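Local coordinates for protein glutamate racemase (Francisella tularensis subsp. tularensis, PDB 3OUT) that belongs to the Asp/Glu/hydantoin racemase family of two-domain alpha/beta proteins and holds D-glutamic acid in a pocket, at residues L111-V116 / N178-I183; N32-Y37 / N231-F236; I80-K85 / P120-S125. All coordinates share one frame; numbering follows the deposited sequence.

How the interactions relate
Interactions 1 and 2 are the strand pairs 113-116/181-183 and 35-37/234-236, one in each of the two parallel sheets, on opposite sides of the chain's centre with their own centres 36 Å apart. Interaction 3, a helix pair near the pocket of the bound D-glutamic acid, has its centre 19 Å from that of interaction 1 and 27 Å from that of interaction 2. It touches interaction 1, where I123 CD1 packs 4.0 Å from V116 O as strand 113-118 leads into helix 120-125. The ligand lies about 4 Å from the side chain of T122, about 7 Å from that of Y37 and about 10 Å from that of I183.

Interaction 1. Residues L111-V116 / N178-I183; sequences LNTVGV and NIQALI
The side-chain oxygen of Q180 is gripped by two successive backbone N-H groups: OE1 lies 2.7 Å from N112 N, which meets it in the carbonyl plane, and 3.0 Å from T113 N, which is tilted from that plane. Beyond CG the Q180 chain is extended (chi2 170°), and this carries the amide across to the turn ahead of strand 113-118. The pair belongs to the four-stranded parallel sheet of an alpha/beta domain, where 113-118 and 181-184 are the two inner strands. Q180 also uses its own backbone, Q180 N giving a hydrogen bond of 2.9 Å to T113 O, so both ends of the residue hold the start of the neighbouring strand. A water donates to N112 OD1 and accepts a weak bond from Q180 NE2. Farther along, the backbone N-H and the carbonyl of G115 are both used: G115 N donates almost straight to A181 O (N-H...O 172°), and I183 N donates to G115 O at 2.8 Å. Having no side chain, G115 lets I179 and L182 close over its backbone; I179 CD1 comes to 3.9 Å from G115 CA. On the other face, I183 CD1 touches V114 CG1 and V116 CG2, with helix 127-135 adding Y128 against V116 and I183. T113 OG1 turns to E140 of the adjoining strand, while its CG2, anti to the backbone N, reaches N178 O and I179. At the loop end the apolar packing finishes with L111 CD1, 3.7 Å from A181 CB.

Interaction 2. Residues N32-Y37 / N231-F236; sequences NEDIIY and NPEYRF
D34 OD1 takes the backbone N-H of E233 in a nearly straight hydrogen bond of 2.8 Å (N-H...O 170°), met from above the carboxylate plane. With CG beside its own backbone N (chi1 -67°), the carboxylate turns toward segment 231-236 and accepts there much as a strand carbonyl would. One residue on, I35 N returns a bond to E233 O, and R235 N to I35 O and Y37 N to R235 O follow at 2.9 Å each. This is parallel pairing in the six-stranded sheet of an alpha/beta domain, 35-39 lying between 10-14 and 234-238. Side chains alternate between the faces. On one, I35 CD1 meets the edge of the Y234 ring near its plane, 3.8 Å from CE1, and a water links Y234 OH to E33 O. Next to them the Y37 and F236 side chains cross at about a right angle, Y37 CB lying 3.7 Å from F236 CD2; the Y37 hydroxyl is hydrogen-bonded to D14, and helix 20-29 covers this face. On the other face R235 runs alongside I36 and bends at chi3 (-84°), which lays its guanidinium over the isoleucine: I36 CG1 stands beneath one face toward the rim, and CD1 approaches NH2 to 3.3 Å. R235 NH1 bonds to Y237 OH, and R235 also packs on L243 of a second subunit and N124 of a third.

Interaction 3. Residues I80-K85 / P120-S125; sequences ISAIAK and PATINS
I83 turns CG1 beside its backbone N (chi1 -70°) and then extends, which sends CD1 across to A121, while S125 holds OG between its backbone N and carbonyl carbon (chi1 81°), over A82. I83 CD1 ends 3.7 Å from A121 CB and 3.6 Å from A121 O; its CG1 lies against S125 CB, also at 3.7 Å. A single isoleucine thus spans successive turns of helix 120-125. The methyl of A82 meets S125 OG at 3.5 Å; T122 CG2 is more distant from it, at 4.2 Å. A82 CA and T122 CA stand 5.8 Å apart, an approach consistent with the small A82 side chain, and the two short helical segments cross at 58° with their axes 8.9 Å apart.

Both helices follow strands of an alpha/beta fold, 78-92 after strand 72-75 of the larger sheet and 120-125 after strand 113-118 of the smaller, so the contact joins the two domains beside the ligand pocket. T122 OG1 is hydrogen-bonded to T79 and T119, two residues that line the pocket of the bound D-glutamic acid. I54 of helix 51-67 packs on both I83 and A121.

No hydrogen bond passes between the two segments. S125 OG instead gives its proton to T122 O at 2.7 Å within its own segment and is also bonded to A127 N, so the hydroxyl facing A82 is already satisfied and the interface between the segments rests on van der Waals packing.

Interaction 1. Residues L111-V116 / N178-I183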
ATOM      1  N   LEU B 111      14.825 -22.383  31.937  1.00 15.14           N
ATOM      2  CA  LEU B 111      15.142 -21.423  32.962  1.00 14.74           C
ATOM      3  C   LEU B 111      13.942 -21.199  33.857  1.00 14.29           C
ATOM      4  O   LEU B 111      12.847 -21.597  33.509  1.00 14.49           O
ATOM      5  CB  LEU B 111      15.588 -20.113  32.306  1.00 14.14           C
ATOM      6  CG  LEU B 111      16.816 -20.302  31.418  1.00 14.94           C
ATOM      7  CD1 LEU B 111      17.173 -18.966  30.752  1.00 13.59           C
ATOM      8  CD2 LEU B 111      18.032 -20.864  32.180  1.00 15.72           C
ATOM      9  N   ASN B 112      14.157 -20.554  34.990  1.00 14.42           N
ATOM     10  CA  ASN B 112      13.107 -20.202  35.922  1.00 14.57           C
ATOM     11  C   ASN B 112      12.604 -18.764  35.767  1.00 13.18           C
ATOM     12  O   ASN B 112      11.422 -18.482  35.983  1.00 11.83           O
ATOM     13  CB  ASN B 112      13.651 -20.353  37.338  1.00 16.84           C
ATOM     14  CG  ASN B 112      14.261 -21.707  37.560  1.00 21.62           C
ATOM     15  OD1 ASN B 112      15.463 -21.822  37.861  1.00 30.10           O
ATOM     16  ND2 ASN B 112      13.462 -22.737  37.381  1.00 22.57           N
ATOM     17  N   THR B 113      13.513 -17.863  35.374  1.00 13.82           N
ATOM     18  CA  THR B 113      13.221 -16.430  35.312  1.00 13.86           C
ATOM     19  C   THR B 113      13.892 -15.833  34.062  1.00 13.72           C
ATOM     20  O   THR B 113      15.099 -15.959  33.889  1.00 14.04           O
ATOM     21  CB  THR B 113      13.752 -15.743  36.578  1.00 15.15           C
ATOM     22  OG1 THR B 113      13.231 -16.426  37.740  1.00 15.71           O
ATOM     23  CG2 THR B 113      13.306 -14.327  36.595  1.00 15.58           C
ATOM     24  N   VAL B 114      13.074 -15.274  33.151  1.00 12.60           N
ATOM     25  CA  VAL B 114      13.552 -14.813  31.830  1.00 12.73           C
ATOM     26  C   VAL B 114      13.082 -13.379  31.608  1.00 11.10           C
ATOM     27  O   VAL B 114      11.946 -13.032  31.938  1.00 11.89           O
ATOM     28  CB  VAL B 114      12.965 -15.717  30.707  1.00 12.47           C
ATOM     29  CG1 VAL B 114      13.429 -15.239  29.278  1.00 15.05           C
ATOM     30  CG2 VAL B 114      13.427 -17.144  30.917  1.00 14.96           C
ATOM     31  N   GLY B 115      13.971 -12.539  31.080  1.00 11.28           N
ATOM     32  CA  GLY B 115      13.609 -11.233  30.594  1.00 10.82           C
ATOM     33  C   GLY B 115      13.519 -11.219  29.082  1.00  9.99           C
ATOM     34  O   GLY B 115      14.212 -11.955  28.402  1.00 10.00           O
ATOM     35  N   VAL B 116      12.660 -10.345  28.576  1.00 10.29           N
ATOM     36  CA  VAL B 116      12.496 -10.111  27.117  1.00 10.36           C
ATOM     37  C   VAL B 116      12.448  -8.616  26.830  1.00  9.72           C
ATOM     38  O   VAL B 116      11.701  -7.869  27.462  1.00  9.62           O
ATOM     39  CB  VAL B 116      11.194 -10.733  26.610  1.00 11.48           C
ATOM     40  CG1 VAL B 116      11.079 -10.615  25.074  1.00 10.13           C
ATOM     41  CG2 VAL B 116      11.164 -12.213  26.965  1.00 13.19           C
ATOM     42  N   ASN B 178      16.025 -10.342  39.045  1.00 22.07           N
ATOM     43  CA  ASN B 178      16.812 -11.559  39.117  1.00 22.04           C
ATOM     44  C   ASN B 178      16.606 -12.466  37.887  1.00 19.96           C
ATOM     45  O   ASN B 178      16.443 -13.694  37.998  1.00 18.77           O
ATOM     46  CB  ASN B 178      16.492 -12.326  40.417  1.00 22.88           C
ATOM     47  CG  ASN B 178      16.671 -11.478  41.659  1.00 27.69           C
ATOM     48  OD1 ASN B 178      17.747 -10.912  41.885  1.00 34.85           O
ATOM     49  ND2 ASN B 178      15.612 -11.377  42.479  1.00 32.28           N
ATOM     50  N   ILE B 179      16.628 -11.870  36.697  1.00 17.40           N
ATOM     51  CA  ILE B 179      16.529 -12.690  35.482  1.00 15.67           C
ATOM     52  C   ILE B 179      17.799 -13.526  35.244  1.00 14.72           C
ATOM     53  O   ILE B 179      18.937 -13.093  35.533  1.00 15.20           O
ATOM     54  CB  ILE B 179      16.129 -11.840  34.210  1.00 14.72           C
ATOM     55  CG1 ILE B 179      17.305 -11.052  33.652  1.00 15.39           C
ATOM     56  CG2 ILE B 179      14.933 -10.939  34.519  1.00 15.37           C
ATOM     57  CD1 ILE B 179      16.913 -10.172  32.360  1.00 13.96           C
ATOM     58  N   GLN B 180      17.616 -14.721  34.681  1.00 14.55           N
ATOM     59  CA  GLN B 180      18.715 -15.615  34.316  1.00 14.37           C
ATOM     60  C   GLN B 180      19.252 -15.411  32.909  1.00 13.20           C
ATOM     61  O   GLN B 180      20.369 -15.821  32.586  1.00 13.28           O
ATOM     62  CB  GLN B 180      18.279 -17.050  34.515  1.00 14.31           C
ATOM     63  CG  GLN B 180      18.030 -17.398  35.987  1.00 16.18           C
ATOM     64  CD  GLN B 180      17.368 -18.737  36.160  1.00 21.38           C
ATOM     65  OE1 GLN B 180      16.259 -18.968  35.671  1.00 17.39           O
ATOM     66  NE2 GLN B 180      18.052 -19.645  36.864  1.00 22.70           N
ATOM     67  N   ALA B 181      18.424 -14.810  32.051  1.00 12.37           N
ATOM     68  CA  ALA B 181      18.824 -14.511  30.680  1.00 11.16           C
ATOM     69  C   ALA B 181      17.884 -13.429  30.163  1.00 10.27           C
ATOM     70  O   ALA B 181      16.760 -13.239  30.678  1.00 11.70           O
ATOM     71  CB  ALA B 181      18.704 -15.739  29.773  1.00 11.42           C
ATOM     72  N   LEU B 182      18.367 -12.704  29.179  1.00 11.25           N
ATOM     73  CA  LEU B 182      17.608 -11.638  28.526  1.00 10.18           C
ATOM     74  C   LEU B 182      17.513 -11.994  27.041  1.00  9.43           C
ATOM     75  O   LEU B 182      18.541 -12.068  26.340  1.00 10.64           O
ATOM     76  CB  LEU B 182      18.315 -10.286  28.673  1.00 10.73           C
ATOM     77  CG  LEU B 182      17.539  -9.108  28.049  1.00 12.23           C
ATOM     78  CD1 LEU B 182      16.204  -8.758  28.748  1.00 12.43           C
ATOM     79  CD2 LEU B 182      18.394  -7.843  27.972  1.00 12.91           C
ATOM     80  N   ILE B 183      16.283 -12.166  26.551  1.00  9.59           N
ATOM     81  CA  ILE B 183      16.055 -12.395  25.123  1.00  9.85           C
ATOM     82  C   ILE B 183      16.141 -11.079  24.377  1.00  9.28           C
ATOM     83  O   ILE B 183      15.387 -10.116  24.657  1.00  9.30           O
ATOM     84  CB  ILE B 183      14.703 -13.075  24.834  1.00 10.44           C
ATOM     85  CG1 ILE B 183      14.664 -14.463  25.495  1.00 13.07           C
ATOM     86  CG2 ILE B 183      14.480 -13.260  23.315  1.00  9.57           C
ATOM     87  CD1 ILE B 183      13.348 -15.176  25.349  1.00 14.30           C
TER
HETATM   88  O   HOH W   1      17.651 -22.749  35.700  1.00 37.10           O

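Interaction 2. Residues N32-Y37 / N231-F236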
ATOM      1  N   ASN B  32      25.049 -23.776  -0.302  1.00 12.83           N
ATOM      2  CA  ASN B  32      24.612 -24.133  -1.662  1.00 14.97           C
ATOM      3  C   ASN B  32      23.177 -23.749  -1.932  1.00 13.26           C
ATOM      4  O   ASN B  32      22.722 -24.004  -3.017  1.00 14.96           O
ATOM      5  CB  ASN B  32      24.708 -25.635  -1.945  1.00 16.31           C
ATOM      6  CG  ASN B  32      26.089 -26.218  -1.750  1.00 23.93           C
ATOM      7  OD1 ASN B  32      27.108 -25.615  -2.077  1.00 30.16           O
ATOM      8  ND2 ASN B  32      26.117 -27.453  -1.228  1.00 28.99           N
ATOM      9  N   GLU B  33      22.466 -23.198  -0.956  1.00 11.28           N
ATOM     10  CA  GLU B  33      21.033 -22.852  -1.135  1.00 11.34           C
ATOM     11  C   GLU B  33      20.810 -21.480  -1.767  1.00 10.99           C
ATOM     12  O   GLU B  33      21.513 -20.516  -1.447  1.00 11.49           O
ATOM     13  CB  GLU B  33      20.317 -22.881   0.191  1.00 10.99           C
ATOM     14  CG  GLU B  33      20.303 -24.228   0.888  1.00 11.83           C
ATOM     15  CD  GLU B  33      19.504 -25.292   0.127  1.00 15.73           C
ATOM     16  OE1 GLU B  33      18.489 -24.918  -0.498  1.00 13.49           O
ATOM     17  OE2 GLU B  33      19.861 -26.492   0.200  1.00 17.26           O
ATOM     18  N   ASP B  34      19.827 -21.396  -2.666  1.00  9.30           N
ATOM     19  CA  ASP B  34      19.349 -20.103  -3.158  1.00 10.12           C
ATOM     20  C   ASP B  34      18.482 -19.463  -2.068  1.00  8.43           C
ATOM     21  O   ASP B  34      17.757 -20.150  -1.331  1.00  8.11           O
ATOM     22  CB  ASP B  34      18.497 -20.313  -4.390  1.00 10.00           C
ATOM     23  CG  ASP B  34      19.284 -20.844  -5.587  1.00 14.27           C
ATOM     24  OD1 ASP B  34      20.525 -20.651  -5.695  1.00 14.48           O
ATOM     25  OD2 ASP B  34      18.617 -21.445  -6.451  1.00 21.10           O
ATOM     26  N   ILE B  35      18.564 -18.140  -1.938  1.00  8.30           N
ATOM     27  CA  ILE B  35      17.805 -17.398  -0.924  1.00  8.56           C
ATOM     28  C   ILE B  35      17.154 -16.188  -1.586  1.00  8.20           C
ATOM     29  O   ILE B  35      17.800 -15.440  -2.339  1.00  9.96           O
ATOM     30  CB  ILE B  35      18.715 -16.903   0.259  1.00  8.11           C
ATOM     31  CG1 ILE B  35      19.541 -18.066   0.862  1.00 10.91           C
ATOM     32  CG2 ILE B  35      17.857 -16.174   1.322  1.00  9.18           C
ATOM     33  CD1 ILE B  35      20.467 -17.646   1.995  1.00 11.49           C
ATOM     34  N   ILE B  36      15.880 -15.974  -1.252  1.00  8.48           N
ATOM     35  CA  ILE B  36      15.162 -14.763  -1.588  1.00  8.30           C
ATOM     36  C   ILE B  36      14.898 -14.054  -0.256  1.00  7.18           C
ATOM     37  O   ILE B  36      14.214 -14.601   0.598  1.00  8.33           O
ATOM     38  CB  ILE B  36      13.803 -15.048  -2.256  1.00  8.26           C
ATOM     39  CG1 ILE B  36      13.992 -15.690  -3.625  1.00 10.30           C
ATOM     40  CG2 ILE B  36      12.974 -13.748  -2.331  1.00 11.54           C
ATOM     41  CD1 ILE B  36      12.640 -16.110  -4.326  1.00 14.04           C
ATOM     42  N   TYR B  37      15.484 -12.880  -0.079  1.00  7.52           N
ATOM     43  CA  TYR B  37      15.192 -12.015   1.039  1.00  6.73           C
ATOM     44  C   TYR B  37      14.085 -11.014   0.609  1.00  6.72           C
ATOM     45  O   TYR B  37      14.180 -10.409  -0.482  1.00  7.59           O
ATOM     46  CB  TYR B  37      16.436 -11.229   1.439  1.00  7.51           C
ATOM     47  CG  TYR B  37      16.144 -10.110   2.426  1.00  5.69           C
ATOM     48  CD1 TYR B  37      16.108 -10.351   3.794  1.00  6.88           C
ATOM     49  CD2 TYR B  37      15.931  -8.800   1.994  1.00  6.58           C
ATOM     50  CE1 TYR B  37      15.794  -9.353   4.704  1.00  7.62           C
ATOM     51  CE2 TYR B  37      15.614  -7.791   2.907  1.00  6.18           C
ATOM     52  CZ  TYR B  37      15.565  -8.048   4.239  1.00  6.94           C
ATOM     53  OH  TYR B  37      15.252  -7.040   5.155  1.00  8.58           O
ATOM     54  N   ASN B 231      26.371 -21.371  -9.148  1.00 21.45           N
ATOM     55  CA  ASN B 231      26.496 -20.404  -8.080  1.00 20.99           C
ATOM     56  C   ASN B 231      25.121 -20.186  -7.443  1.00 20.00           C
ATOM     57  O   ASN B 231      24.149 -20.036  -8.172  1.00 19.81           O
ATOM     58  CB  ASN B 231      26.972 -19.064  -8.644  1.00 21.72           C
ATOM     59  CG  ASN B 231      28.453 -19.051  -8.954  1.00 23.16           C
ATOM     60  OD1 ASN B 231      29.092 -20.096  -9.076  1.00 20.09           O
ATOM     61  ND2 ASN B 231      29.016 -17.856  -9.012  1.00 29.42           N
ATOM     62  N   PRO B 232      25.052 -20.147  -6.102  1.00 18.43           N
ATOM     63  CA  PRO B 232      23.768 -19.845  -5.486  1.00 18.69           C
ATOM     64  C   PRO B 232      23.331 -18.443  -5.815  1.00 18.57           C
ATOM     65  O   PRO B 232      24.163 -17.541  -5.983  1.00 19.14           O
ATOM     66  CB  PRO B 232      24.034 -19.983  -3.994  1.00 18.65           C
ATOM     67  CG  PRO B 232      25.248 -20.801  -3.896  1.00 21.08           C
ATOM     68  CD  PRO B 232      26.051 -20.530  -5.110  1.00 17.96           C
ATOM     69  N   GLU B 233      22.024 -18.295  -5.918  1.00 17.61           N
ATOM     70  CA  GLU B 233      21.412 -17.057  -6.247  1.00 17.96           C
ATOM     71  C   GLU B 233      20.873 -16.452  -4.958  1.00 15.76           C
ATOM     72  O   GLU B 233      20.024 -17.059  -4.301  1.00 14.85           O
ATOM     73  CB  GLU B 233      20.267 -17.275  -7.240  1.00 18.86           C
ATOM     74  CG  GLU B 233      20.730 -17.543  -8.705  1.00 25.81           C
ATOM     75  CD  GLU B 233      21.720 -16.477  -9.226  1.00 32.13           C
ATOM     76  OE1 GLU B 233      21.305 -15.299  -9.367  1.00 37.19           O
ATOM     77  OE2 GLU B 233      22.920 -16.825  -9.476  1.00 39.07           O
ATOM     78  N   TYR B 234      21.373 -15.266  -4.647  1.00 14.92           N
ATOM     79  CA  TYR B 234      20.869 -14.471  -3.521  1.00 13.67           C
ATOM     80  C   TYR B 234      20.163 -13.231  -4.039  1.00 12.98           C
ATOM     81  O   TYR B 234      20.823 -12.320  -4.593  1.00 14.02           O
ATOM     82  CB  TYR B 234      21.994 -14.066  -2.612  1.00 13.26           C
ATOM     83  CG  TYR B 234      22.826 -15.242  -2.124  1.00 14.03           C
ATOM     84  CD1 TYR B 234      22.276 -16.199  -1.298  1.00 13.46           C
ATOM     85  CD2 TYR B 234      24.127 -15.408  -2.549  1.00 14.71           C
ATOM     86  CE1 TYR B 234      23.017 -17.297  -0.862  1.00 15.76           C
ATOM     87  CE2 TYR B 234      24.878 -16.489  -2.121  1.00 15.08           C
ATOM     88  CZ  TYR B 234      24.329 -17.417  -1.255  1.00 14.37           C
ATOM     89  OH  TYR B 234      25.085 -18.525  -0.856  1.00 14.39           O
ATOM     90  N   ARG B 235      18.838 -13.154  -3.838  1.00 10.89           N
ATOM     91  CA  ARG B 235      18.036 -12.045  -4.417  1.00  9.87           C
ATOM     92  C   ARG B 235      17.470 -11.258  -3.256  1.00  8.99           C
ATOM     93  O   ARG B 235      16.960 -11.849  -2.325  1.00  8.43           O
ATOM     94  CB  ARG B 235      16.891 -12.553  -5.290  1.00 10.26           C
ATOM     95  CG  ARG B 235      17.315 -13.101  -6.632  1.00 11.74           C
ATOM     96  CD  ARG B 235      16.140 -13.512  -7.497  1.00 13.99           C
ATOM     97  NE  ARG B 235      15.658 -14.874  -7.187  1.00 18.74           N
ATOM     98  CZ  ARG B 235      14.448 -15.389  -7.472  1.00 21.68           C
ATOM     99  NH1 ARG B 235      13.508 -14.672  -8.072  1.00 21.39           N
ATOM    100  NH2 ARG B 235      14.184 -16.675  -7.165  1.00 22.76           N
ATOM    101  N   PHE B 236      17.592  -9.941  -3.316  1.00  7.21           N
ATOM    102  CA  PHE B 236      17.120  -9.061  -2.253  1.00  6.96           C
ATOM    103  C   PHE B 236      16.014  -8.251  -2.882  1.00  8.01           C
ATOM    104  O   PHE B 236      16.280  -7.362  -3.709  1.00  9.03           O
ATOM    105  CB  PHE B 236      18.232  -8.185  -1.687  1.00  5.81           C
ATOM    106  CG  PHE B 236      19.377  -9.016  -1.086  1.00  6.12           C
ATOM    107  CD1 PHE B 236      20.389  -9.492  -1.891  1.00  9.63           C
ATOM    108  CD2 PHE B 236      19.376  -9.356   0.262  1.00  7.72           C
ATOM    109  CE1 PHE B 236      21.384 -10.299  -1.357  1.00  7.94           C
ATOM    110  CE2 PHE B 236      20.392 -10.133   0.786  1.00  9.04           C
ATOM    111  CZ  PHE B 236      21.370 -10.586   0.004  1.00  8.28           C
TER
HETATM  112  O   HOH W   2      23.364 -19.967   0.513  1.00 10.66           O
HETATM  113  O   HOH W   3      21.636 -21.254  -8.361  1.00 33.13           O

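Interaction 3. Residues I80-K85 / P120-S125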
ATOM      1  N   ILE B  80       6.683  -9.494  13.149  1.00  6.80           N
ATOM      2  CA  ILE B  80       5.818 -10.338  12.294  1.00  6.67           C
ATOM      3  C   ILE B  80       5.565 -11.704  12.947  1.00  7.39           C
ATOM      4  O   ILE B  80       4.434 -12.179  12.971  1.00  7.47           O
ATOM      5  CB  ILE B  80       6.426 -10.514  10.882  1.00  6.84           C
ATOM      6  CG1 ILE B  80       6.541  -9.153  10.186  1.00  8.37           C
ATOM      7  CG2 ILE B  80       5.556 -11.475  10.012  1.00  8.72           C
ATOM      8  CD1 ILE B  80       7.342  -9.180   8.840  1.00  9.26           C
ATOM      9  N   SER B  81       6.604 -12.310  13.508  1.00  6.62           N
ATOM     10  CA  SER B  81       6.400 -13.614  14.196  1.00  7.53           C
ATOM     11  C   SER B  81       5.396 -13.540  15.345  1.00  8.26           C
ATOM     12  O   SER B  81       4.623 -14.466  15.581  1.00  8.59           O
ATOM     13  CB  SER B  81       7.723 -14.111  14.759  1.00  7.48           C
ATOM     14  OG  SER B  81       8.691 -14.394  13.715  1.00  7.89           O
ATOM     15  N   ALA B  82       5.461 -12.472  16.111  1.00  8.36           N
ATOM     16  CA  ALA B  82       4.592 -12.272  17.252  1.00  8.86           C
ATOM     17  C   ALA B  82       3.112 -12.151  16.889  1.00  9.45           C
ATOM     18  O   ALA B  82       2.208 -12.595  17.627  1.00  9.51           O
ATOM     19  CB  ALA B  82       5.000 -10.987  17.980  1.00  8.36           C
ATOM     20  N   ILE B  83       2.864 -11.476  15.768  1.00  8.47           N
ATOM     21  CA  ILE B  83       1.531 -10.977  15.439  1.00  8.44           C
ATOM     22  C   ILE B  83       0.883 -11.645  14.246  1.00  8.71           C
ATOM     23  O   ILE B  83      -0.351 -11.738  14.216  1.00 10.86           O
ATOM     24  CB  ILE B  83       1.568  -9.424  15.282  1.00  8.32           C
ATOM     25  CG1 ILE B  83       1.782  -8.809  16.667  1.00  6.81           C
ATOM     26  CG2 ILE B  83       0.339  -8.857  14.546  1.00  9.01           C
ATOM     27  CD1 ILE B  83       2.394  -7.383  16.676  1.00  9.52           C
ATOM     28  N   ALA B  84       1.689 -12.128  13.293  1.00  9.18           N
ATOM     29  CA  ALA B  84       1.196 -12.623  12.006  1.00  8.14           C
ATOM     30  C   ALA B  84       1.656 -13.991  11.616  1.00  8.52           C
ATOM     31  O   ALA B  84       1.439 -14.406  10.468  1.00  9.08           O
ATOM     32  CB  ALA B  84       1.545 -11.585  10.868  1.00  9.11           C
ATOM     33  N   LYS B  85       2.221 -14.773  12.554  1.00  9.07           N
ATOM     34  CA  LYS B  85       2.703 -16.096  12.197  1.00 10.63           C
ATOM     35  C   LYS B  85       1.599 -16.939  11.604  1.00 10.07           C
ATOM     36  O   LYS B  85       1.817 -17.625  10.616  1.00 10.44           O
ATOM     37  CB  LYS B  85       3.302 -16.812  13.417  1.00 10.81           C
ATOM     38  CG  LYS B  85       3.975 -18.149  13.119  1.00 16.27           C
ATOM     39  CD  LYS B  85       4.612 -18.731  14.383  1.00 21.10           C
ATOM     40  CE  LYS B  85       3.615 -19.122  15.458  1.00 22.50           C
ATOM     41  NZ  LYS B  85       4.268 -20.016  16.495  1.00 23.47           N
ATOM     42  N   PRO B 120       7.700  -2.278  20.712  1.00  8.28           N
ATOM     43  CA  PRO B 120       6.390  -2.113  21.365  1.00  8.62           C
ATOM     44  C   PRO B 120       5.332  -3.086  20.858  1.00  8.33           C
ATOM     45  O   PRO B 120       4.607  -3.681  21.675  1.00  8.83           O
ATOM     46  CB  PRO B 120       6.061  -0.625  21.070  1.00  8.98           C
ATOM     47  CG  PRO B 120       7.364   0.005  20.993  1.00  8.57           C
ATOM     48  CD  PRO B 120       8.226  -0.984  20.246  1.00  9.21           C
ATOM     49  N   ALA B 121       5.221  -3.281  19.535  1.00  8.10           N
ATOM     50  CA  ALA B 121       4.250  -4.244  18.994  1.00  7.48           C
ATOM     51  C   ALA B 121       4.479  -5.652  19.527  1.00  7.17           C
ATOM     52  O   ALA B 121       3.539  -6.318  19.933  1.00  8.20           O
ATOM     53  CB  ALA B 121       4.220  -4.237  17.469  1.00  7.59           C
ATOM     54  N   THR B 122       5.735  -6.091  19.563  1.00  6.67           N
ATOM     55  CA  THR B 122       6.018  -7.430  20.019  1.00  6.87           C
ATOM     56  C   THR B 122       5.637  -7.584  21.472  1.00  6.90           C
ATOM     57  O   THR B 122       5.059  -8.594  21.851  1.00  8.39           O
ATOM     58  CB  THR B 122       7.504  -7.789  19.762  1.00  6.84           C
ATOM     59  OG1 THR B 122       7.741  -7.781  18.348  1.00  7.49           O
ATOM     60  CG2 THR B 122       7.934  -9.154  20.394  1.00  7.92           C
ATOM     61  N   ILE B 123       6.063  -6.647  22.318  1.00  8.34           N
ATOM     62  CA  ILE B 123       5.841  -6.804  23.760  1.00  8.89           C
ATOM     63  C   ILE B 123       4.329  -6.683  24.039  1.00  9.06           C
ATOM     64  O   ILE B 123       3.757  -7.511  24.757  1.00  9.73           O
ATOM     65  CB  ILE B 123       6.622  -5.768  24.585  1.00  8.72           C
ATOM     66  CG1 ILE B 123       8.126  -5.959  24.439  1.00  9.40           C
ATOM     67  CG2 ILE B 123       6.178  -5.843  26.076  1.00  9.54           C
ATOM     68  CD1 ILE B 123       8.662  -7.310  24.897  1.00 10.36           C
ATOM     69  N   ASN B 124       3.660  -5.699  23.416  1.00  9.49           N
ATOM     70  CA  ASN B 124       2.226  -5.512  23.622  1.00 10.61           C
ATOM     71  C   ASN B 124       1.399  -6.686  23.109  1.00 10.34           C
ATOM     72  O   ASN B 124       0.333  -6.957  23.634  1.00 11.24           O
ATOM     73  CB  ASN B 124       1.711  -4.223  22.974  1.00 12.37           C
ATOM     74  CG  ASN B 124       2.250  -2.988  23.629  1.00 14.86           C
ATOM     75  OD1 ASN B 124       2.675  -3.008  24.773  1.00 21.60           O
ATOM     76  ND2 ASN B 124       2.263  -1.894  22.878  1.00 25.39           N
ATOM     77  N   SER B 125       1.913  -7.436  22.133  1.00  9.54           N
ATOM     78  CA  SER B 125       1.233  -8.618  21.645  1.00  9.28           C
ATOM     79  C   SER B 125       1.250  -9.756  22.666  1.00  9.96           C
ATOM     80  O   SER B 125       0.451 -10.688  22.571  1.00  9.61           O
ATOM     81  CB  SER B 125       1.860  -9.130  20.368  1.00  9.36           C
ATOM     82  OG  SER B 125       3.008  -9.893  20.647  1.00  8.84           O
TER